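Local coordinates for protein tannase (Lactobacillus plantarum, PDB 4J0K) that hydrolyses the ester bonds of tannins and probably releases gallic acid from galloyl esters such as ethyl gallate, at residues Ala213-Glu218 and Ala264-Tyr269. Residues are numbered along the deposited sequence; the frame is centred on the assembly and turned at random.
Sequences ADMAYE and AQFSTY
Ala216 presents its CA to one face of the Phe266 ring, 4.0 Å from the ring centroid and 29° off the normal, a CH-pi contact that marks the tight, buried part of this helix pair. The Ala216 methyl follows, its CB 3.6 Å from CE1 of Phe266. Alanine suits this place because a short side chain lets the aromatic ring settle close to the helix backbone. With CG of Phe266 anti to its backbone N, the ring extends beside Ala216, while CB of Phe266 packs 3.8 Å from CB of Met215. Ile427 and Ala426 of helix 426-437 also touch Ala216 and Phe266 respectively, so that helix adds apolar contacts to this part.

Met215 makes the longer reach. Its flexible thioether lies across segment 264-269, and a bend at chi3 (35°) turns the methyl toward the turn of helix between Gln265 and Tyr269; the very short approach of that methyl to Tyr269 is doubtful. Trimming Met215 to an alanine would probably leave a gap over CB of Gln265 and the backbone of Phe266. Tyr269 is anchored elsewhere, its hydroxyl hydrogen-bonded to ND2 of Asn209 and its ring stacked on His212.

Toward solvent the packing slackens. Gln265 crosses Met215 at about a right angle, and its CB and OE1 both stay 4.0 Å from SD of Met215, a loose van der Waals brush; a long polar side chain suits this exposed border, offering its CB methylene to Met215 and an amide that tolerates water.

The side chain of Ala216 lies about 12 Å from bound ethyl gallate. The short segments approach to 8.1 Å between axes at a signed angle of -118°, a steep helix-helix crossing within the long excursion between the adjacent parallel strands 200-204 and 411-415 of the alpha/beta-hydrolase sheet.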
loop_
_atom_site.group_PDB
_atom_site.type_symbol
_atom_site.label_atom_id
_atom_site.label_comp_id
_atom_site.label_asym_id
_atom_site.label_seq_id
_atom_site.Cartn_x
_atom_site.Cartn_y
_atom_site.Cartn_z
ATOM N N ALA A 213 10.757 -5.843 -7.977
ATOM C CA ALA A 213 9.486 -6.001 -8.678
ATOM C C ALA A 213 9.663 -6.321 -10.154
ATOM O O ALA A 213 8.800 -6.970 -10.755
ATOM C CB ALA A 213 8.586 -4.752 -8.492
ATOM N N ASP A 214 10.760 -5.866 -10.748
ATOM C CA ASP A 214 11.025 -6.190 -12.151
ATOM C C ASP A 214 11.276 -7.671 -12.358
ATOM O O ASP A 214 10.857 -8.239 -13.362
ATOM C CB ASP A 214 12.217 -5.394 -12.673
ATOM C CG ASP A 214 11.850 -3.971 -12.986
ATOM O OD1 ASP A 214 10.825 -3.777 -13.684
ATOM O OD2 ASP A 214 12.561 -3.058 -12.522
ATOM N N MET A 215 11.964 -8.283 -11.398
ATOM C CA MET A 215 12.261 -9.705 -11.427
ATOM C C MET A 215 11.006 -10.520 -11.204
ATOM O O MET A 215 10.731 -11.484 -11.930
ATOM C CB MET A 215 13.269 -10.044 -10.325
ATOM C CG MET A 215 14.701 -9.638 -10.654
ATOM S SD MET A 215 15.767 -9.605 -9.191
ATOM C CE MET A 215 15.087 -10.952 -8.270
ATOM N N ALA A 216 10.243 -10.151 -10.181
ATOM C CA ALA A 216 9.017 -10.876 -9.899
ATOM C C ALA A 216 8.064 -10.765 -11.084
ATOM O O ALA A 216 7.363 -11.733 -11.420
ATOM C CB ALA A 216 8.369 -10.367 -8.631
ATOM N N TYR A 217 8.037 -9.601 -11.728
ATOM C CA TYR A 217 7.096 -9.392 -12.837
ATOM C C TYR A 217 7.384 -10.317 -14.008
ATOM O O TYR A 217 6.464 -10.930 -14.572
ATOM C CB TYR A 217 7.107 -7.945 -13.316
ATOM C CG TYR A 217 5.797 -7.526 -13.960
ATOM C CD1 TYR A 217 5.680 -7.385 -15.342
ATOM C CD2 TYR A 217 4.676 -7.276 -13.177
ATOM C CE1 TYR A 217 4.459 -6.994 -15.931
ATOM C CE2 TYR A 217 3.456 -6.895 -13.752
ATOM C CZ TYR A 217 3.357 -6.752 -15.122
ATOM O OH TYR A 217 2.149 -6.373 -15.682
ATOM N N GLU A 218 8.654 -10.415 -14.388
ATOM C CA GLU A 218 9.016 -11.279 -15.514
ATOM C C GLU A 218 8.936 -12.771 -15.173
ATOM O O GLU A 218 8.611 -13.600 -16.031
ATOM C CB GLU A 218 10.392 -10.898 -16.044
ATOM C CG GLU A 218 10.413 -9.499 -16.623
ATOM C CD GLU A 218 9.161 -9.189 -17.424
ATOM O OE1 GLU A 218 8.907 -9.888 -18.421
ATOM O OE2 GLU A 218 8.425 -8.248 -17.053
ATOM N N ALA A 264 14.960 -15.316 -14.490
ATOM C CA ALA A 264 15.961 -16.197 -13.907
ATOM C C ALA A 264 16.438 -15.634 -12.575
ATOM O O ALA A 264 16.506 -16.360 -11.576
ATOM C CB ALA A 264 17.110 -16.358 -14.852
ATOM N N GLN A 265 16.769 -14.340 -12.570
ATOM C CA GLN A 265 17.254 -13.670 -11.373
ATOM C C GLN A 265 16.271 -13.767 -10.223
ATOM O O GLN A 265 16.670 -13.778 -9.051
ATOM C CB GLN A 265 17.552 -12.202 -11.657
ATOM C CG GLN A 265 18.752 -11.978 -12.587
ATOM C CD GLN A 265 19.275 -10.553 -12.512
ATOM O OE1 GLN A 265 18.879 -9.786 -11.632
ATOM N NE2 GLN A 265 20.184 -10.198 -13.422
ATOM N N PHE A 266 14.984 -13.812 -10.541
ATOM C CA PHE A 266 14.006 -13.898 -9.472
ATOM C C PHE A 266 14.187 -15.160 -8.621
ATOM O O PHE A 266 13.920 -15.133 -7.419
ATOM C CB PHE A 266 12.572 -13.778 -9.989
ATOM C CG PHE A 266 11.532 -13.859 -8.899
ATOM C CD1 PHE A 266 11.330 -12.799 -8.018
ATOM C CD2 PHE A 266 10.757 -15.002 -8.756
ATOM C CE1 PHE A 266 10.371 -12.882 -7.015
ATOM C CE2 PHE A 266 9.803 -15.088 -7.762
ATOM C CZ PHE A 266 9.609 -14.026 -6.892
ATOM N N SER A 267 14.648 -16.256 -9.226
ATOM C CA SER A 267 14.875 -17.477 -8.452
ATOM C C SER A 267 15.914 -17.227 -7.360
ATOM O O SER A 267 15.741 -17.634 -6.206
ATOM C CB SER A 267 15.318 -18.620 -9.353
ATOM O OG SER A 267 14.228 -19.138 -10.100
ATOM N N THR A 268 16.983 -16.538 -7.744
ATOM C CA THR A 268 18.115 -16.259 -6.870
ATOM C C THR A 268 17.730 -15.371 -5.700
ATOM O O THR A 268 18.113 -15.634 -4.554
ATOM C CB THR A 268 19.229 -15.584 -7.667
ATOM O OG1 THR A 268 19.567 -16.421 -8.779
ATOM C CG2 THR A 268 20.464 -15.342 -6.802
ATOM N N TYR A 269 16.974 -14.315 -5.989
ATOM C CA TYR A 269 16.445 -13.442 -4.949
ATOM C C TYR A 269 15.503 -14.195 -4.023
ATOM O O TYR A 269 15.631 -14.126 -2.801
ATOM C CB TYR A 269 15.709 -12.262 -5.580
ATOM C CG TYR A 269 14.822 -11.497 -4.616
ATOM C CD1 TYR A 269 15.352 -10.896 -3.477
ATOM C CD2 TYR A 269 13.457 -11.365 -4.851
ATOM C CE1 TYR A 269 14.546 -10.202 -2.594
ATOM C CE2 TYR A 269 12.643 -10.658 -3.972
ATOM C CZ TYR A 269 13.197 -10.081 -2.850
ATOM O OH TYR A 269 12.399 -9.380 -1.974
#